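BH1408 protein (Bacillus halodurans, PDB 4E0A) probably acts as an N-acetyltransferase of the GNAT family, transferring an acetyl group to an amine substrate. Local coordinates at residues A[19-24]-A[93-98]; A[9-14]-A[36-41]; A[14-19]-A[63-68]. The protein carries 1 engineered substitution. All coordinates share one frame; numbering follows the deposited sequence.

Interaction 1 of 3, residues A[19-24]-A[93-98]; sequences TQVHEA and DLCVDE. With PO4 (phosphate ion), chain E.
Gln20 on helix 11-28 meets Asp97 and Glu98, just beyond the end of strand 86-96, while the next residue, Val21, rests against Cys95 of the strand itself. The glutamine leaves the helix with CG anti to the carbonyl carbon (chi1 -64°) and is extended from there, which carries its amide out to the turn. Its CB lies 3.8 Å from Glu98 OE1, and CG is 3.9 Å from Glu98 CD. The amide carbon CD sits against the same carboxylate, the two planar groups stacked with their planes 22° apart. At the tip the two ends of the amide part ways. OE1 accepts the backbone N-H of Glu98, with a nearly straight bond (168°) of 2.9 Å between Glu98 N and Gln20 OE1. Gln20 NE2 gives a hydrogen, within the amide plane, to Asp97 OD1 at 3.0 Å, striking it from above the carboxylate plane. The other oxygen, Asp97 OD2, forms a salt bridge with Arg16. A water ties the outer side together, donating to Gln20 O at 2.6 Å and to Glu98 OE1 at 3.1 Å. The apolar part is small: Val21 CG2 touches Cys95 SG at 3.8 Å, compact side chains that suit the close passage of helix over strand. Two residues before the strand ends, Leu94 N makes a weak hydrogen bond to O1 of a phosphate ion, probably from the crystallisation liquor; in GNAT enzymes the corresponding strand borders the acetyl-CoA site. Glutamine fits its place because it carries a donor and an acceptor side by side: turning the amide over would set NH2 against the Glu98 N-H and oxygen against the Asp97 carboxylate, so the two bonds together fix its rotation.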
ATOM      1  N   THR A  19       5.284   6.813  19.977  1.00 14.48           N
ATOM      2  CA  THR A  19       5.242   8.264  19.833  1.00 15.97           C
ATOM      3  C   THR A  19       6.498   8.862  19.186  1.00 17.19           C
ATOM      4  O   THR A  19       6.378   9.777  18.366  1.00 11.68           O
ATOM      5  CB  THR A  19       4.918   8.941  21.180  1.00 14.80           C
ATOM      6  OG1 THR A  19       3.580   8.588  21.548  1.00 14.11           O
ATOM      7  CG2 THR A  19       5.017  10.471  21.072  1.00 13.18           C
ATOM      8  N   GLN A  20       7.689   8.367  19.553  1.00  9.84           N
ATOM      9  CA  GLN A  20       8.916   8.795  18.881  1.00 11.34           C
ATOM     10  C   GLN A  20       8.751   8.670  17.373  1.00 12.22           C
ATOM     11  O   GLN A  20       8.999   9.624  16.628  1.00 13.03           O
ATOM     12  CB  GLN A  20      10.123   7.953  19.318  1.00 16.10           C
ATOM     13  CG  GLN A  20      10.489   8.069  20.773  1.00 18.81           C
ATOM     14  CD  GLN A  20      11.639   7.151  21.154  1.00 20.49           C
ATOM     15  OE1 GLN A  20      12.238   6.489  20.300  1.00 19.62           O
ATOM     16  NE2 GLN A  20      11.951   7.103  22.442  1.00 23.76           N
ATOM     17  N   VAL A  21       8.326   7.490  16.927  1.00 12.40           N
ATOM     18  CA  VAL A  21       8.176   7.244  15.497  1.00 13.95           C
ATOM     19  C   VAL A  21       7.016   8.061  14.912  1.00 14.96           C
ATOM     20  O   VAL A  21       7.139   8.635  13.824  1.00 11.76           O
ATOM     21  CB  VAL A  21       8.028   5.736  15.174  1.00 15.73           C
ATOM     22  CG1 VAL A  21       7.598   5.523  13.728  1.00 14.65           C
ATOM     23  CG2 VAL A  21       9.352   5.006  15.443  1.00 12.14           C
ATOM     24  N   HIS A  22       5.908   8.151  15.646  1.00 11.53           N
ATOM     25  CA  HIS A  22       4.783   8.929  15.142  1.00  7.55           C
ATOM     26  C   HIS A  22       5.170  10.382  14.921  1.00 11.49           C
ATOM     27  O   HIS A  22       4.878  10.955  13.870  1.00 10.70           O
ATOM     28  CB  HIS A  22       3.564   8.885  16.051  1.00  8.75           C
ATOM     29  CG  HIS A  22       2.357   9.482  15.402  1.00 10.38           C
ATOM     30  ND1 HIS A  22       1.737   8.885  14.329  1.00  9.93           N
ATOM     31  CD2 HIS A  22       1.703  10.646  15.620  1.00 12.07           C
ATOM     32  CE1 HIS A  22       0.725   9.639  13.934  1.00 16.53           C
ATOM     33  NE2 HIS A  22       0.680  10.711  14.702  1.00 14.06           N
ATOM     34  N   GLU A  23       5.837  10.972  15.907  1.00 11.99           N
ATOM     35  CA  GLU A  23       6.274  12.355  15.778  1.00 17.24           C
ATOM     36  C   GLU A  23       7.226  12.584  14.587  1.00 15.09           C
ATOM     37  O   GLU A  23       7.176  13.634  13.950  1.00 14.39           O
ATOM     38  CB  GLU A  23       6.874  12.869  17.090  1.00 18.48           C
ATOM     39  CG  GLU A  23       5.821  13.387  18.061  1.00 24.08           C
ATOM     40  CD  GLU A  23       5.110  14.640  17.529  1.00 34.94           C
ATOM     41  OE1 GLU A  23       5.799  15.648  17.242  1.00 37.60           O
ATOM     42  OE2 GLU A  23       3.864  14.615  17.388  1.00 36.47           O
ATOM     43  N   ALA A  24       8.081  11.608  14.290  1.00 15.25           N
ATOM     44  CA  ALA A  24       8.958  11.714  13.123  1.00 17.08           C
ATOM     45  C   ALA A  24       8.113  11.847  11.870  1.00 17.11           C
ATOM     46  O   ALA A  24       8.407  12.649  10.987  1.00 18.64           O
ATOM     47  CB  ALA A  24       9.869  10.498  13.018  1.00 18.55           C
ATOM     48  N   ASP A  93       3.974  -2.441  13.090  1.00 13.02           N
ATOM     49  CA  ASP A  93       4.847  -1.565  13.864  1.00 15.89           C
ATOM     50  C   ASP A  93       6.162  -2.268  14.173  1.00 15.11           C
ATOM     51  O   ASP A  93       6.184  -3.466  14.458  1.00 12.57           O
ATOM     52  CB  ASP A  93       4.176  -1.171  15.184  1.00 22.97           C
ATOM     53  CG  ASP A  93       2.820  -0.510  14.972  1.00 29.18           C
ATOM     54  OD1 ASP A  93       1.788  -1.231  14.966  1.00 27.16           O
ATOM     55  OD2 ASP A  93       2.798   0.724  14.777  1.00 30.42           O
ATOM     56  N   LEU A  94       7.254  -1.522  14.131  1.00 15.69           N
ATOM     57  CA  LEU A  94       8.523  -2.007  14.674  1.00 14.16           C
ATOM     58  C   LEU A  94       9.367  -0.806  15.057  1.00 16.20           C
ATOM     59  O   LEU A  94       9.955  -0.136  14.191  1.00 14.90           O
ATOM     60  CB  LEU A  94       9.259  -2.923  13.680  1.00 12.17           C
ATOM     61  CG  LEU A  94      10.436  -3.772  14.195  1.00 14.15           C
ATOM     62  CD1 LEU A  94      10.737  -4.923  13.253  1.00 12.06           C
ATOM     63  CD2 LEU A  94      11.716  -2.939  14.426  1.00 16.84           C
ATOM     64  N   CYS A  95       9.443  -0.545  16.362  1.00 12.41           N
ATOM     65  CA  CYS A  95      10.120   0.638  16.867  1.00 12.11           C
ATOM     66  C   CYS A  95      11.263   0.265  17.799  1.00 14.88           C
ATOM     67  O   CYS A  95      11.097  -0.566  18.687  1.00 13.79           O
ATOM     68  CB  CYS A  95       9.138   1.534  17.628  1.00 12.71           C
ATOM     69  SG  CYS A  95       7.597   1.918  16.754  1.00 22.21           S
ATOM     70  N   VAL A  96      12.418   0.883  17.588  1.00 14.22           N
ATOM     71  CA  VAL A  96      13.529   0.777  18.519  1.00 16.40           C
ATOM     72  C   VAL A  96      13.709   2.166  19.118  1.00 18.08           C
ATOM     73  O   VAL A  96      13.718   3.157  18.393  1.00 17.95           O
ATOM     74  CB  VAL A  96      14.829   0.330  17.817  1.00 20.07           C
ATOM     75  CG1 VAL A  96      15.997   0.316  18.789  1.00 14.48           C
ATOM     76  CG2 VAL A  96      14.650  -1.052  17.165  1.00 23.81           C
ATOM     77  N   ASP A  97      13.800   2.225  20.445  1.00 16.94           N
ATOM     78  CA  ASP A  97      13.974   3.474  21.185  1.00 12.67           C
ATOM     79  C   ASP A  97      15.157   4.239  20.605  1.00 18.94           C
ATOM     80  O   ASP A  97      16.259   3.681  20.494  1.00 14.39           O
ATOM     81  CB  ASP A  97      14.242   3.126  22.661  1.00 16.99           C
ATOM     82  CG  ASP A  97      14.246   4.349  23.585  1.00 19.80           C
ATOM     83  OD1 ASP A  97      14.386   5.494  23.115  1.00 22.75           O
ATOM     84  OD2 ASP A  97      14.131   4.149  24.815  1.00 24.22           O
ATOM     85  N   GLU A  98      14.923   5.503  20.237  1.00 20.87           N
ATOM     86  CA  GLU A  98      15.948   6.368  19.615  1.00 27.21           C
ATOM     87  C   GLU A  98      17.337   6.260  20.257  1.00 28.36           C
ATOM     88  O   GLU A  98      18.349   6.247  19.566  1.00 33.38           O
ATOM     89  CB  GLU A  98      15.520   7.837  19.663  1.00 29.03           C
ATOM     90  CG  GLU A  98      14.363   8.200  18.772  1.00 37.74           C
ATOM     91  CD  GLU A  98      13.737   9.539  19.156  1.00 45.67           C
ATOM     92  OE1 GLU A  98      13.021  10.128  18.320  1.00 44.75           O
ATOM     93  OE2 GLU A  98      13.958   9.998  20.302  1.00 48.52           O
TER
HETATM   94  P   PO4 E 203       6.733  -0.681  10.007  1.00 57.57           P
HETATM   95  O1  PO4 E 203       6.276  -0.133  11.337  1.00 57.94           O
HETATM   96  O2  PO4 E 203       8.028  -0.023   9.578  1.00 51.84           O
HETATM   97  O3  PO4 E 203       6.953  -2.165  10.128  1.00 63.29           O
HETATM   98  O4  PO4 E 203       5.657  -0.427   8.979  1.00 61.96           O
HETATM   99  O   HOH W   1      10.532  11.662  17.228  1.00 24.27           O

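Interaction 2 of 3, residues A[9-14]-A[36-41]; sequences QDYEEV and NEPTLN
Tyr11, in the first turn of helix 11-28, spans the gap to Leu40 in the linker that runs on to helix 42-50, in the part of the GNAT fold where two helices follow the first strand. Asn41 is the N-cap of that second helix, its OD1 accepting the backbone N-H of Arg44, an engineered residue.

The polar link is one hydrogen bond. With CG anti to the backbone N (chi1 166°), the tyrosine ring reaches far enough for OH to donate to Leu40 O at 2.7 Å. The C=O...OH angle is 165°, and the oxygen lies at the ring edge, in its plane. A phenylalanine here would probably keep much of the ring packing but leave Leu40 O without this donor, so the linker would be held less firmly.

Apolar contacts flank the bond. The Leu40 side chain runs antiparallel alongside the tyrosine, CG lying 4.1 Å from Tyr11 CE1. Its CD2 reaches back to Val14 CG1 at 3.9 Å, two branched side chains meeting where helix and linker come together. Pro38 lies roughly perpendicular to the tyrosine, its CB 3.6 Å from Tyr11 OH.

Within the linker a cis peptide precedes Pro38, whose carbonyl is gripped in turn: Asn36 ND2 donates to Pro38 O at 2.8 Å, in the carbonyl plane.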
ATOM      1  N   GLN A   9       0.549  -4.651  30.754  1.00 17.82           N
ATOM      2  CA  GLN A   9       1.373  -3.769  31.583  1.00 25.95           C
ATOM      3  C   GLN A   9       2.510  -3.060  30.811  1.00 20.67           C
ATOM      4  O   GLN A   9       3.109  -2.107  31.307  1.00 20.71           O
ATOM      5  CB  GLN A   9       1.945  -4.580  32.752  1.00 37.87           C
ATOM      6  CG  GLN A   9       2.657  -3.786  33.839  1.00 49.91           C
ATOM      7  CD  GLN A   9       3.247  -4.691  34.916  1.00 59.98           C
ATOM      8  OE1 GLN A   9       3.114  -5.915  34.854  1.00 61.82           O
ATOM      9  NE2 GLN A   9       3.901  -4.089  35.910  1.00 63.00           N
ATOM     10  N   ASP A  10       2.800  -3.526  29.600  1.00 15.40           N
ATOM     11  CA  ASP A  10       3.840  -2.920  28.773  1.00 14.76           C
ATOM     12  C   ASP A  10       3.368  -1.656  28.047  1.00 12.24           C
ATOM     13  O   ASP A  10       4.171  -0.982  27.411  1.00 12.61           O
ATOM     14  CB  ASP A  10       4.377  -3.925  27.738  1.00 10.58           C
ATOM     15  CG  ASP A  10       5.140  -5.067  28.382  1.00 14.30           C
ATOM     16  OD1 ASP A  10       5.779  -4.831  29.428  1.00 12.48           O
ATOM     17  OD2 ASP A  10       5.104  -6.195  27.845  1.00 15.15           O
ATOM     18  N   TYR A  11       2.077  -1.337  28.161  1.00  9.91           N
ATOM     19  CA  TYR A  11       1.487  -0.276  27.346  1.00 12.16           C
ATOM     20  C   TYR A  11       2.249   1.055  27.382  1.00 10.84           C
ATOM     21  O   TYR A  11       2.589   1.611  26.335  1.00 10.99           O
ATOM     22  CB  TYR A  11       0.000  -0.038  27.678  1.00 13.49           C
ATOM     23  CG  TYR A  11      -0.461   1.273  27.079  1.00 13.50           C
ATOM     24  CD1 TYR A  11      -0.632   1.399  25.705  1.00 15.69           C
ATOM     25  CD2 TYR A  11      -0.654   2.404  27.872  1.00 13.79           C
ATOM     26  CE1 TYR A  11      -1.010   2.608  25.132  1.00 15.33           C
ATOM     27  CE2 TYR A  11      -1.027   3.620  27.306  1.00  8.70           C
ATOM     28  CZ  TYR A  11      -1.206   3.714  25.942  1.00 10.30           C
ATOM     29  OH  TYR A  11      -1.568   4.905  25.365  1.00 15.34           O
ATOM     30  N   GLU A  12       2.503   1.574  28.578  1.00 11.96           N
ATOM     31  CA  GLU A  12       3.068   2.912  28.702  1.00 13.49           C
ATOM     32  C   GLU A  12       4.408   3.041  27.987  1.00 15.27           C
ATOM     33  O   GLU A  12       4.639   3.997  27.248  1.00 14.01           O
ATOM     34  CB  GLU A  12       3.180   3.347  30.178  1.00 15.89           C
ATOM     35  CG  GLU A  12       1.893   3.991  30.675  1.00 21.15           C
ATOM     36  CD  GLU A  12       1.896   4.327  32.158  1.00 31.24           C
ATOM     37  OE1 GLU A  12       2.970   4.288  32.793  1.00 28.94           O
ATOM     38  OE2 GLU A  12       0.802   4.628  32.687  1.00 35.90           O
ATOM     39  N   GLU A  13       5.276   2.062  28.193  1.00 13.49           N
ATOM     40  CA  GLU A  13       6.558   2.038  27.512  1.00 14.99           C
ATOM     41  C   GLU A  13       6.428   1.848  26.013  1.00 12.42           C
ATOM     42  O   GLU A  13       7.109   2.516  25.239  1.00 11.80           O
ATOM     43  CB  GLU A  13       7.414   0.918  28.063  1.00 21.83           C
ATOM     44  CG  GLU A  13       7.909   1.208  29.425  1.00 32.51           C
ATOM     45  CD  GLU A  13       9.368   0.964  29.501  1.00 41.97           C
ATOM     46  OE1 GLU A  13      10.135   1.759  28.912  1.00 45.85           O
ATOM     47  OE2 GLU A  13       9.733  -0.045  30.121  1.00 46.08           O
ATOM     48  N   VAL A  14       5.584   0.909  25.601  1.00  8.37           N
ATOM     49  CA  VAL A  14       5.374   0.705  24.175  1.00  6.54           C
ATOM     50  C   VAL A  14       4.795   1.966  23.524  1.00 14.37           C
ATOM     51  O   VAL A  14       5.211   2.347  22.429  1.00 10.18           O
ATOM     52  CB  VAL A  14       4.491  -0.516  23.915  1.00  8.42           C
ATOM     53  CG1 VAL A  14       4.064  -0.581  22.422  1.00 16.15           C
ATOM     54  CG2 VAL A  14       5.235  -1.784  24.350  1.00  9.61           C
ATOM     55  N   ASN A  36      -0.911  13.902  18.374  1.00 14.56           N
ATOM     56  CA  ASN A  36      -1.931  13.593  19.369  1.00 16.47           C
ATOM     57  C   ASN A  36      -1.270  13.000  20.581  1.00 11.39           C
ATOM     58  O   ASN A  36      -0.190  12.425  20.489  1.00 11.31           O
ATOM     59  CB  ASN A  36      -2.983  12.607  18.823  1.00 18.80           C
ATOM     60  CG  ASN A  36      -4.250  12.548  19.690  1.00 19.89           C
ATOM     61  OD1 ASN A  36      -5.077  13.463  19.663  1.00 20.98           O
ATOM     62  ND2 ASN A  36      -4.409  11.470  20.448  1.00 14.91           N
ATOM     63  N   GLU A  37      -1.922  13.120  21.723  1.00 10.17           N
ATOM     64  CA  GLU A  37      -1.415  12.481  22.925  1.00 13.71           C
ATOM     65  C   GLU A  37      -2.561  11.667  23.520  1.00 14.26           C
ATOM     66  O   GLU A  37      -3.571  12.242  23.935  1.00 18.50           O
ATOM     67  CB  GLU A  37      -0.943  13.548  23.923  1.00 18.13           C
ATOM     68  CG  GLU A  37       0.018  14.591  23.343  1.00 17.29           C
ATOM     69  CD  GLU A  37       0.436  15.629  24.381  1.00 24.27           C
ATOM     70  OE1 GLU A  37      -0.376  16.526  24.695  1.00 24.60           O
ATOM     71  OE2 GLU A  37       1.562  15.518  24.907  1.00 26.17           O
ATOM     72  N   PRO A  38      -2.426  10.327  23.560  1.00 12.70           N
ATOM     73  CA  PRO A  38      -1.279   9.535  23.105  1.00 12.44           C
ATOM     74  C   PRO A  38      -1.367   9.296  21.613  1.00 12.21           C
ATOM     75  O   PRO A  38      -2.331   9.742  21.023  1.00 12.49           O
ATOM     76  CB  PRO A  38      -1.450   8.207  23.856  1.00 15.66           C
ATOM     77  CG  PRO A  38      -2.901   8.066  24.051  1.00 16.34           C
ATOM     78  CD  PRO A  38      -3.482   9.480  24.151  1.00 16.32           C
ATOM     79  N   THR A  39      -0.378   8.619  21.034  1.00 14.56           N
ATOM     80  CA  THR A  39      -0.394   8.281  19.612  1.00 14.40           C
ATOM     81  C   THR A  39      -0.798   6.833  19.452  1.00 14.65           C
ATOM     82  O   THR A  39      -1.137   6.400  18.363  1.00 17.28           O
ATOM     83  CB  THR A  39       0.988   8.465  18.961  1.00 13.98           C
ATOM     84  OG1 THR A  39       1.925   7.543  19.546  1.00 15.46           O
ATOM     85  CG2 THR A  39       1.483   9.902  19.156  1.00 12.00           C
ATOM     86  N   LEU A  40      -0.754   6.087  20.552  1.00 12.31           N
ATOM     87  CA  LEU A  40      -1.159   4.684  20.568  1.00 14.83           C
ATOM     88  C   LEU A  40      -2.331   4.497  21.529  1.00 13.49           C
ATOM     89  O   LEU A  40      -2.239   4.792  22.727  1.00 16.74           O
ATOM     90  CB  LEU A  40       0.009   3.767  20.977  1.00 13.37           C
ATOM     91  CG  LEU A  40      -0.320   2.269  21.109  1.00 20.38           C
ATOM     92  CD1 LEU A  40      -0.785   1.683  19.786  1.00 28.04           C
ATOM     93  CD2 LEU A  40       0.879   1.480  21.657  1.00 16.46           C
ATOM     94  N   ASN A  41      -3.438   3.998  21.001  1.00 10.12           N
ATOM     95  CA  ASN A  41      -4.618   3.773  21.829  1.00 11.15           C
ATOM     96  C   ASN A  41      -4.391   2.546  22.712  1.00 14.01           C
ATOM     97  O   ASN A  41      -3.972   1.497  22.218  1.00 11.89           O
ATOM     98  CB  ASN A  41      -5.846   3.600  20.916  1.00 17.09           C
ATOM     99  CG  ASN A  41      -7.122   3.344  21.688  1.00 18.04           C
ATOM    100  OD1 ASN A  41      -7.236   2.353  22.401  1.00 23.70           O
ATOM    101  ND2 ASN A  41      -8.108   4.226  21.519  1.00 14.34           N
TER

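Interaction 3 of 3, residues A[14-19]-A[63-68]; sequences VARLHT and REKIGA
Leu17 forms the close-packed half of this contact, pressing one methyl onto the start of strand 65-77. Its CD2 is 3.6 Å from Ile66 O and 3.9 Å from Ile66 CG2, and it also lies 3.8 Å from Ala68 N, so a single methyl covers a short run of backbone as well as a side chain. Ile66 presents that branch because CG2 stands anti to its backbone N while CG1 takes the place beside it (chi1 -63°). Ala68 turns its methyl away from the helix and Gly67 has no side chain, so what Leu17 meets there is backbone. Both Gly67 and Ala68 bond through their backbones to Phe59, and the helix-like torsions of Gly67 are consistent with a classic beta bulge.

The solvent side is looser and charged. Arg16 and the exposed Lys65 meet nearly perpendicular, with Lys65 NZ over one face of the guanidinium and 3.3 Å from Arg16 NH2. Both are donors and both carry positive charge, so this approach is no bond and on its own would probably be unfavourable. On the opposite face Leu17 CD1 sits 3.5 Å above the Arg16 plane, offset toward its edge. Arg16 NH2 has a salt bridge to Asp97, with a long, weak ion pair to Glu13 as well, and these acids are likely to offset the nearby lysine.

Helix 14-19 passes over strand 65-68 with axes 9.0 Å apart and 39° between their directions, which lays the first helix of this GNAT fold on the sheet. Val14 and Leu17 continue the packing onto Tyr69 of the same strand, while Ile66 leans on Val58 and Val60 of neighbouring strand 54-62 and Ala68 touches Val96 of strand 86-96.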
ATOM      1  N   VAL A  14       5.584   0.909  25.601  1.00  8.37           N
ATOM      2  CA  VAL A  14       5.374   0.705  24.175  1.00  6.54           C
ATOM      3  C   VAL A  14       4.795   1.966  23.524  1.00 14.37           C
ATOM      4  O   VAL A  14       5.211   2.347  22.429  1.00 10.18           O
ATOM      5  CB  VAL A  14       4.491  -0.516  23.915  1.00  8.42           C
ATOM      6  CG1 VAL A  14       4.064  -0.581  22.422  1.00 16.15           C
ATOM      7  CG2 VAL A  14       5.235  -1.784  24.350  1.00  9.61           C
ATOM      8  N   ALA A  15       3.863   2.630  24.212  1.00 12.93           N
ATOM      9  CA  ALA A  15       3.277   3.867  23.696  1.00 11.52           C
ATOM     10  C   ALA A  15       4.321   4.968  23.484  1.00 13.36           C
ATOM     11  O   ALA A  15       4.293   5.690  22.477  1.00 14.06           O
ATOM     12  CB  ALA A  15       2.127   4.353  24.601  1.00 11.12           C
ATOM     13  N   ARG A  16       5.239   5.090  24.432  1.00 11.07           N
ATOM     14  CA  ARG A  16       6.287   6.100  24.364  1.00 14.56           C
ATOM     15  C   ARG A  16       7.149   5.895  23.121  1.00 14.82           C
ATOM     16  O   ARG A  16       7.459   6.846  22.387  1.00 12.73           O
ATOM     17  CB  ARG A  16       7.152   6.044  25.631  1.00 14.98           C
ATOM     18  CG  ARG A  16       8.325   7.020  25.626  1.00 19.83           C
ATOM     19  CD  ARG A  16       9.136   6.932  26.910  1.00 26.99           C
ATOM     20  NE  ARG A  16       9.819   5.648  27.073  1.00 35.43           N
ATOM     21  CZ  ARG A  16      11.029   5.381  26.586  1.00 37.15           C
ATOM     22  NH1 ARG A  16      11.685   6.310  25.903  1.00 34.56           N
ATOM     23  NH2 ARG A  16      11.584   4.191  26.789  1.00 37.86           N
ATOM     24  N   LEU A  17       7.524   4.646  22.876  1.00 13.67           N
ATOM     25  CA  LEU A  17       8.269   4.305  21.665  1.00 10.03           C
ATOM     26  C   LEU A  17       7.466   4.594  20.403  1.00 13.79           C
ATOM     27  O   LEU A  17       8.009   5.117  19.434  1.00 15.75           O
ATOM     28  CB  LEU A  17       8.678   2.828  21.682  1.00  8.27           C
ATOM     29  CG  LEU A  17      10.011   2.467  22.345  1.00 16.92           C
ATOM     30  CD1 LEU A  17      10.299   3.251  23.610  1.00 22.94           C
ATOM     31  CD2 LEU A  17      10.014   0.969  22.633  1.00 14.85           C
ATOM     32  N   HIS A  18       6.180   4.257  20.409  1.00 11.29           N
ATOM     33  CA  HIS A  18       5.352   4.511  19.236  1.00 10.03           C
ATOM     34  C   HIS A  18       5.321   6.006  18.922  1.00 11.85           C
ATOM     35  O   HIS A  18       5.359   6.415  17.756  1.00 11.57           O
ATOM     36  CB  HIS A  18       3.933   3.982  19.426  1.00  9.20           C
ATOM     37  CG  HIS A  18       3.066   4.163  18.216  1.00 16.28           C
ATOM     38  ND1 HIS A  18       2.280   5.280  18.024  1.00 17.93           N
ATOM     39  CD2 HIS A  18       2.866   3.373  17.133  1.00 17.28           C
ATOM     40  CE1 HIS A  18       1.629   5.169  16.879  1.00 18.34           C
ATOM     41  NE2 HIS A  18       1.968   4.024  16.318  1.00 22.67           N
ATOM     42  N   THR A  19       5.284   6.813  19.977  1.00 14.48           N
ATOM     43  CA  THR A  19       5.242   8.264  19.833  1.00 15.97           C
ATOM     44  C   THR A  19       6.498   8.862  19.186  1.00 17.19           C
ATOM     45  O   THR A  19       6.378   9.777  18.366  1.00 11.68           O
ATOM     46  CB  THR A  19       4.918   8.941  21.180  1.00 14.80           C
ATOM     47  OG1 THR A  19       3.580   8.588  21.548  1.00 14.11           O
ATOM     48  CG2 THR A  19       5.017  10.471  21.072  1.00 13.18           C
ATOM     49  N   ARG A  63      15.745  -2.735  33.710  1.00 40.09           N
ATOM     50  CA  ARG A  63      14.613  -2.718  34.628  1.00 46.99           C
ATOM     51  C   ARG A  63      13.654  -1.586  34.273  1.00 49.36           C
ATOM     52  O   ARG A  63      14.061  -0.429  34.139  1.00 46.17           O
ATOM     53  CB  ARG A  63      15.076  -2.595  36.089  1.00 52.51           C
ATOM     54  CG  ARG A  63      16.458  -1.984  36.268  1.00 56.01           C
ATOM     55  CD  ARG A  63      16.442  -0.700  37.095  1.00 60.47           C
ATOM     56  NE  ARG A  63      16.114  -0.941  38.499  1.00 63.02           N
ATOM     57  CZ  ARG A  63      16.545  -0.188  39.509  1.00 63.52           C
ATOM     58  NH1 ARG A  63      17.333   0.854  39.277  1.00 62.91           N
ATOM     59  NH2 ARG A  63      16.192  -0.483  40.753  1.00 63.79           N
ATOM     60  N   GLU A  64      12.385  -1.949  34.093  1.00 54.08           N
ATOM     61  CA  GLU A  64      11.333  -1.004  33.726  1.00 55.93           C
ATOM     62  C   GLU A  64      11.653  -0.238  32.437  1.00 53.12           C
ATOM     63  O   GLU A  64      11.277   0.928  32.297  1.00 55.60           O
ATOM     64  CB  GLU A  64      11.046  -0.032  34.884  1.00 59.48           C
ATOM     65  CG  GLU A  64      10.582  -0.709  36.183  1.00 62.50           C
ATOM     66  CD  GLU A  64      11.584  -0.569  37.333  1.00 64.63           C
ATOM     67  OE1 GLU A  64      12.678   0.001  37.117  1.00 64.59           O
ATOM     68  OE2 GLU A  64      11.274  -1.030  38.455  1.00 63.72           O
ATOM     69  N   LYS A  65      12.346  -0.890  31.502  1.00 46.20           N
ATOM     70  CA  LYS A  65      12.636  -0.269  30.206  1.00 38.61           C
ATOM     71  C   LYS A  65      12.520  -1.201  28.989  1.00 31.14           C
ATOM     72  O   LYS A  65      13.325  -2.117  28.796  1.00 35.32           O
ATOM     73  CB  LYS A  65      13.969   0.487  30.207  1.00 41.28           C
ATOM     74  CG  LYS A  65      13.834   1.970  30.537  1.00 44.65           C
ATOM     75  CD  LYS A  65      14.975   2.781  29.928  1.00 49.34           C
ATOM     76  CE  LYS A  65      14.787   4.288  30.122  1.00 51.87           C
ATOM     77  NZ  LYS A  65      13.673   4.864  29.298  1.00 52.39           N
ATOM     78  N   ILE A  66      11.508  -0.939  28.166  1.00 17.59           N
ATOM     79  CA  ILE A  66      11.357  -1.623  26.887  1.00 12.46           C
ATOM     80  C   ILE A  66      12.225  -0.900  25.864  1.00 17.13           C
ATOM     81  O   ILE A  66      11.995   0.277  25.577  1.00 17.17           O
ATOM     82  CB  ILE A  66       9.889  -1.575  26.404  1.00 13.13           C
ATOM     83  CG1 ILE A  66       8.962  -2.305  27.379  1.00 20.15           C
ATOM     84  CG2 ILE A  66       9.751  -2.131  24.970  1.00  9.80           C
ATOM     85  CD1 ILE A  66       9.271  -3.749  27.534  1.00 23.33           C
ATOM     86  N   GLY A  67      13.218  -1.593  25.315  1.00 12.70           N
ATOM     87  CA  GLY A  67      14.079  -0.990  24.312  1.00 14.36           C
ATOM     88  C   GLY A  67      13.549  -1.018  22.886  1.00 13.95           C
ATOM     89  O   GLY A  67      14.018  -0.264  22.043  1.00 12.71           O
ATOM     90  N   ALA A  68      12.582  -1.895  22.613  1.00 11.28           N
ATOM     91  CA  ALA A  68      12.037  -2.047  21.269  1.00 11.53           C
ATOM     92  C   ALA A  68      10.754  -2.856  21.327  1.00 10.13           C
ATOM     93  O   ALA A  68      10.544  -3.628  22.257  1.00 11.86           O
ATOM     94  CB  ALA A  68      13.040  -2.768  20.376  1.00  9.69           C
TER

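Overall arrangement
From the N terminus, helix 11-28 supplies one side of every contact: first 9-14, then 14-19, then 19-24. Their partners follow in the same order. Interaction 2 closes first, when the linker at 36-41 returns to the helix start; interaction 3 follows at 63-68, where strand 65-77 begins, and interaction 1 last, at 93-98, where strand 86-96 ends. Each pair therefore crosses along the chain, and none nests. Direct bonds join them: probable hydrogen bonds between Thr39 and both His18 and Thr19 and between Glu13 and Ile66 N, and a salt bridge from Arg16 to Asp97. Interactions 1 and 3 tie the helix to adjacent strands of one sheet, while interaction 2 joins it to the approach to helix 42-50.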